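Long-range contacts in RNA-dependent RNA Polymerase (Bombyx mori cytoplasmic polyhedrosis virus, PDB 6TZ0), which transcribes the double-stranded RNA genome of the virus into plus strands and probably also synthesises the complementary minus strands during replication: residues F107-L112 against K197-I202; V135-S140 against D190-N195. One frame throughout, in Å; residues are numbered along the deposited sequence.

Interaction 1 (F107-L112 against K197-I202); sequences FRAGSL and KSVASI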
loop_
_atom_site.group_PDB
_atom_site.type_symbol
_atom_site.label_atom_id
_atom_site.label_comp_id
_atom_site.label_asym_id
_atom_site.label_seq_id
_atom_site.Cartn_x
_atom_site.Cartn_y
_atom_site.Cartn_z
ATOM N N PHE A 107 15.408 23.442 -20.878
ATOM C CA PHE A 107 15.869 23.734 -22.231
ATOM C C PHE A 107 14.761 24.481 -22.965
ATOM O O PHE A 107 13.676 24.703 -22.425
ATOM C CB PHE A 107 16.309 22.456 -22.965
ATOM C CG PHE A 107 15.264 21.371 -23.003
ATOM C CD1 PHE A 107 14.347 21.300 -24.030
ATOM C CD2 PHE A 107 15.224 20.406 -22.018
ATOM C CE1 PHE A 107 13.400 20.305 -24.059
ATOM C CE2 PHE A 107 14.273 19.411 -22.040
ATOM C CZ PHE A 107 13.361 19.365 -23.062
ATOM N N ARG A 108 15.045 24.885 -24.199
ATOM C CA ARG A 108 14.068 25.601 -25.008
ATOM C C ARG A 108 13.033 24.628 -25.558
ATOM O O ARG A 108 13.376 23.549 -26.041
ATOM C CB ARG A 108 14.766 26.349 -26.143
ATOM C CG ARG A 108 13.843 27.198 -26.997
ATOM C CD ARG A 108 14.606 27.982 -28.041
ATOM N NE ARG A 108 15.291 27.113 -28.989
ATOM C CZ ARG A 108 14.736 26.611 -30.085
ATOM N NH1 ARG A 108 13.481 26.894 -30.394
ATOM N NH2 ARG A 108 15.446 25.827 -30.878
ATOM N N ALA A 109 11.758 25.022 -25.483
ATOM C CA ALA A 109 10.652 24.089 -25.695
ATOM C C ALA A 109 10.550 23.607 -27.139
ATOM O O ALA A 109 9.994 22.533 -27.390
ATOM C CB ALA A 109 9.339 24.739 -25.267
ATOM N N GLY A 110 11.062 24.372 -28.093
ATOM C CA GLY A 110 11.088 23.933 -29.469
ATOM C C GLY A 110 12.343 23.206 -29.881
ATOM O O GLY A 110 12.456 22.782 -31.031
ATOM N N SER A 111 13.297 23.042 -28.967
ATOM C CA SER A 111 14.574 22.429 -29.295
ATOM C C SER A 111 14.510 20.911 -29.326
ATOM O O SER A 111 15.456 20.275 -29.801
ATOM C CB SER A 111 15.632 22.863 -28.287
ATOM O OG SER A 111 16.877 22.265 -28.580
ATOM N N LEU A 112 13.431 20.319 -28.828
ATOM C CA LEU A 112 13.292 18.870 -28.771
ATOM C C LEU A 112 12.610 18.399 -30.048
ATOM O O LEU A 112 11.440 18.712 -30.289
ATOM C CB LEU A 112 12.506 18.461 -27.530
ATOM C CG LEU A 112 12.367 16.965 -27.266
ATOM C CD1 LEU A 112 13.725 16.338 -27.074
ATOM C CD2 LEU A 112 11.504 16.737 -26.049
ATOM N N LYS A 197 7.450 28.806 -28.824
ATOM C CA LYS A 197 8.454 27.755 -28.742
ATOM C C LYS A 197 9.765 28.241 -28.145
ATOM O O LYS A 197 10.630 27.417 -27.833
ATOM C CB LYS A 197 8.722 27.169 -30.127
ATOM C CG LYS A 197 7.508 26.574 -30.810
ATOM C CD LYS A 197 6.997 25.357 -30.079
ATOM C CE LYS A 197 5.929 24.645 -30.894
ATOM N NZ LYS A 197 4.675 25.436 -31.005
ATOM N N SER A 198 9.931 29.551 -27.972
ATOM C CA SER A 198 11.194 30.078 -27.470
ATOM C C SER A 198 11.259 30.036 -25.948
ATOM O O SER A 198 12.290 30.375 -25.358
ATOM C CB SER A 198 11.393 31.504 -27.978
ATOM O OG SER A 198 10.377 32.352 -27.480
ATOM N N VAL A 199 10.174 29.613 -25.296
ATOM C CA VAL A 199 10.118 29.654 -23.844
ATOM C C VAL A 199 10.756 28.381 -23.280
ATOM O O VAL A 199 10.971 27.397 -23.998
ATOM C CB VAL A 199 8.655 29.829 -23.397
ATOM C CG1 VAL A 199 7.892 28.510 -23.426
ATOM C CG2 VAL A 199 8.550 30.533 -22.061
ATOM N N ALA A 200 11.091 28.411 -21.989
ATOM C CA ALA A 200 11.784 27.299 -21.353
ATOM C C ALA A 200 10.862 26.106 -21.139
ATOM O O ALA A 200 9.639 26.207 -21.235
ATOM C CB ALA A 200 12.372 27.728 -20.012
ATOM N N SER A 201 11.475 24.962 -20.831
ATOM C CA SER A 201 10.721 23.718 -20.720
ATOM C C SER A 201 10.071 23.571 -19.351
ATOM O O SER A 201 8.942 23.084 -19.243
ATOM C CB SER A 201 11.642 22.539 -21.001
ATOM O OG SER A 201 12.684 22.498 -20.047
ATOM N N ILE A 202 10.768 23.993 -18.290
ATOM C CA ILE A 202 10.247 23.889 -16.927
ATOM C C ILE A 202 9.322 25.045 -16.582
ATOM O O ILE A 202 8.767 25.096 -15.477
ATOM C CB ILE A 202 11.473 23.767 -15.997
ATOM C CG1 ILE A 202 11.109 23.174 -14.631
ATOM C CG2 ILE A 202 12.132 25.122 -15.838
ATOM C CD1 ILE A 202 10.498 21.799 -14.693
#
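Over the centre of one face of the Phe107 ring stands Ser201 CB, 4.0 Å from the ring centroid and almost exactly on the ring normal, a CH-pi contact. Tyr81 meets the same ring edge-to-face, and Met133 of helix 121-134 also packs on it. With chi1 at 55° the ring of Phe107 sits between its own N and carbonyl carbon, with one face turned to Ser201. A serine suits this place because it is small enough to pack against a ring face while its hydroxyl serves the main chain: Ser201 OG accepts the N-H of Phe107 at 3.0 Å (157°) and is also bonded to Val105 O. In return Ser201 N makes a weak, bent bond to Phe107 O.

The other flat group is the guanidinium of Arg108. One of its faces looks toward Ser111 N, and Lys197 O approaches obliquely. The chain runs out extended, CG opposite the backbone N (chi1 -176°), and CG passes 3.3 Å from Lys197 O before a bend at chi3; NH2 then forms a salt bridge with Glu80.

Between these side chains the backbones pair. Ala109 N donates to Val199 O at 2.9 Å, and Gly110 N makes a weaker bond to Lys197 O. The small methyl of Ala109 fits against Val199 O. Gly110, lacking a side chain, lets Lys197 CB come within 4.1 Å of its CA.

Arg108, paired with Ala200 in an isolated beta bridge, also opens a type I beta turn ending at Ser111; this bridge-and-turn pairing joins two irregular loops of the N-terminal region.

Interaction 2 (V135-S140 against D190-N195); sequences VKQRKS and DKIIFN
Ile192 and Arg138 pack side by side through their aliphatic parts, Ile192 CG1 lying 3.7 Å from Arg138 CB. The isoleucine holds CG1 opposite its own carbonyl carbon (chi1 -61°) and extends it, so that CD1 reaches the backbone N of Arg138 at 3.6 Å and Gln137 CB at 3.8 Å. A branched, wholly apolar side chain suits this buried spot, where it fills the bend of the opposing loop.

Arg138 starts with CG between its N and carbonyl carbon (chi1 56°), runs straight through chi2 and turns at chi3. The methylenes thereby lie along the strand, with CD 3.7 Å from Lys191 CA, while the guanidinium reaches Asp190.

That loop is a type I beta turn from Val135 to Arg138, directly after helix 121-134, and its partner is strand 191-194 of a two-stranded antiparallel hairpin with strand 183-186. The hairpin carries Tyr184, with Asn195 just past its end; both are ATP-binding residues.

At the polar end, Arg138 NH1 makes a salt bridge to Asp190 OD1 at 3.5 Å, the guanidinium and carboxylate planes only 17° apart. Its NE pairs with Glu185 of the hairpin, so two acidic groups probably share the positive charge. Val135 CG2 touches Asp190 O and lies 4.0 Å from Lys191 CB, the valine and lysine side chains crossing at about a right angle.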
loop_
_atom_site.group_PDB
_atom_site.type_symbol
_atom_site.label_atom_id
_atom_site.label_comp_id
_atom_site.label_asym_id
_atom_site.label_seq_id
_atom_site.Cartn_x
_atom_site.Cartn_y
_atom_site.Cartn_z
ATOM N N VAL A 135 2.962 16.269 -20.906
ATOM C CA VAL A 135 1.860 15.607 -20.219
ATOM C C VAL A 135 2.066 15.582 -18.708
ATOM O O VAL A 135 1.145 15.892 -17.951
ATOM C CB VAL A 135 1.641 14.182 -20.774
ATOM C CG1 VAL A 135 0.539 13.461 -20.028
ATOM C CG2 VAL A 135 1.324 14.233 -22.251
ATOM N N LYS A 136 3.275 15.252 -18.250
ATOM C CA LYS A 136 3.552 15.122 -16.823
ATOM C C LYS A 136 3.526 16.445 -16.072
ATOM O O LYS A 136 3.490 16.425 -14.838
ATOM C CB LYS A 136 4.914 14.461 -16.601
ATOM C CG LYS A 136 5.013 13.026 -17.061
ATOM C CD LYS A 136 4.179 12.115 -16.193
ATOM C CE LYS A 136 4.435 10.665 -16.529
ATOM N NZ LYS A 136 3.914 10.332 -17.875
ATOM N N GLN A 137 3.543 17.583 -16.761
ATOM C CA GLN A 137 3.586 18.854 -16.059
ATOM C C GLN A 137 2.220 19.442 -15.746
ATOM O O GLN A 137 2.131 20.279 -14.845
ATOM C CB GLN A 137 4.401 19.885 -16.842
ATOM C CG GLN A 137 5.891 19.650 -16.794
ATOM C CD GLN A 137 6.666 20.758 -17.469
ATOM O OE1 GLN A 137 6.083 21.672 -18.043
ATOM N NE2 GLN A 137 7.988 20.688 -17.397
ATOM N N ARG A 138 1.156 19.054 -16.441
ATOM C CA ARG A 138 -0.145 19.628 -16.113
ATOM C C ARG A 138 -0.707 18.923 -14.880
ATOM O O ARG A 138 -1.099 17.752 -14.924
ATOM C CB ARG A 138 -1.092 19.617 -17.315
ATOM C CG ARG A 138 -1.394 18.313 -18.014
ATOM C CD ARG A 138 -2.268 18.583 -19.218
ATOM N NE ARG A 138 -3.603 19.055 -18.872
ATOM C CZ ARG A 138 -4.643 18.253 -18.671
ATOM N NH1 ARG A 138 -4.493 16.946 -18.800
ATOM N NH2 ARG A 138 -5.829 18.757 -18.367
ATOM N N LYS A 139 -0.683 19.634 -13.754
ATOM C CA LYS A 139 -1.131 19.130 -12.456
ATOM C C LYS A 139 -1.968 20.233 -11.829
ATOM O O LYS A 139 -1.458 21.026 -11.040
ATOM C CB LYS A 139 0.052 18.779 -11.569
ATOM C CG LYS A 139 0.850 17.601 -12.006
ATOM C CD LYS A 139 2.008 17.419 -11.082
ATOM C CE LYS A 139 2.820 16.242 -11.521
ATOM N NZ LYS A 139 2.059 14.977 -11.321
ATOM N N SER A 140 -3.246 20.273 -12.153
ATOM C CA SER A 140 -4.114 21.321 -11.651
ATOM C C SER A 140 -5.292 20.696 -10.926
ATOM O O SER A 140 -5.846 19.689 -11.374
ATOM C CB SER A 140 -4.591 22.221 -12.776
ATOM O OG SER A 140 -5.414 21.508 -13.674
ATOM N N ASP A 190 -5.266 16.324 -23.565
ATOM C CA ASP A 190 -4.628 16.006 -22.280
ATOM C C ASP A 190 -3.124 16.268 -22.314
ATOM O O ASP A 190 -2.309 15.428 -21.935
ATOM C CB ASP A 190 -4.932 14.569 -21.841
ATOM C CG ASP A 190 -6.352 14.406 -21.349
ATOM O OD1 ASP A 190 -6.893 15.379 -20.785
ATOM O OD2 ASP A 190 -6.933 13.316 -21.532
ATOM N N LYS A 191 -2.773 17.469 -22.764
ATOM C CA LYS A 191 -1.384 17.892 -22.780
ATOM C C LYS A 191 -1.331 19.410 -22.779
ATOM O O LYS A 191 -2.340 20.087 -22.983
ATOM C CB LYS A 191 -0.635 17.317 -23.984
ATOM C CG LYS A 191 -1.105 17.809 -25.330
ATOM C CD LYS A 191 -0.388 17.046 -26.424
ATOM C CE LYS A 191 1.084 17.396 -26.445
ATOM N NZ LYS A 191 1.811 16.711 -27.535
ATOM N N ILE A 192 -0.139 19.932 -22.521
ATOM C CA ILE A 192 0.110 21.367 -22.528
ATOM C C ILE A 192 0.599 21.741 -23.919
ATOM O O ILE A 192 1.692 21.347 -24.324
ATOM C CB ILE A 192 1.138 21.763 -21.466
ATOM C CG1 ILE A 192 0.633 21.410 -20.073
ATOM C CG2 ILE A 192 1.453 23.238 -21.563
ATOM C CD1 ILE A 192 1.702 21.493 -19.021
ATOM N N ILE A 193 -0.201 22.506 -24.649
ATOM C CA ILE A 193 0.204 22.984 -25.964
ATOM C C ILE A 193 0.956 24.297 -25.798
ATOM O O ILE A 193 0.457 25.235 -25.167
ATOM C CB ILE A 193 -1.014 23.151 -26.891
ATOM C CG1 ILE A 193 -1.678 21.805 -27.197
ATOM C CG2 ILE A 193 -0.615 23.834 -28.181
ATOM C CD1 ILE A 193 -2.880 21.476 -26.338
ATOM N N PHE A 194 2.166 24.359 -26.344
ATOM C CA PHE A 194 2.966 25.578 -26.335
ATOM C C PHE A 194 2.593 26.458 -27.520
ATOM O O PHE A 194 2.440 25.966 -28.641
ATOM C CB PHE A 194 4.455 25.242 -26.389
ATOM C CG PHE A 194 4.983 24.620 -25.135
ATOM C CD1 PHE A 194 5.461 25.406 -24.101
ATOM C CD2 PHE A 194 4.977 23.246 -24.980
ATOM C CE1 PHE A 194 5.943 24.827 -22.942
ATOM C CE2 PHE A 194 5.450 22.663 -23.827
ATOM C CZ PHE A 194 5.935 23.454 -22.809
ATOM N N ASN A 195 2.442 27.756 -27.267
ATOM C CA ASN A 195 2.304 28.723 -28.348
ATOM C C ASN A 195 3.638 29.355 -28.716
ATOM O O ASN A 195 3.954 29.486 -29.902
ATOM C CB ASN A 195 1.307 29.816 -27.970
ATOM C CG ASN A 195 -0.118 29.332 -27.985
ATOM O OD1 ASN A 195 -0.520 28.577 -28.865
ATOM N ND2 ASN A 195 -0.900 29.774 -27.009
#

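In the fold
Interactions 1 and 2 lie 13 Å apart, centre to centre, in the N-terminal region of the polymerase. The order along the chain is 107-112, 135-140, 190-195, 197-202, so the second contact falls within the span bridged by the first. Helix 121-134 connects the two earlier segments, and a single residue separates the two later ones. They also touch directly: Gln137 NE2 probably hydrogen-bonds Ser201 O at 3.2 Å, while Phe194 packs against Val199 and Ala109. Interaction 2 joins strand 191-194 to the turn after helix 121-134, interaction 1 joins the loop that follows the strand to 107-112, and both lie near the ATP-binding residues Tyr184 and Asn195.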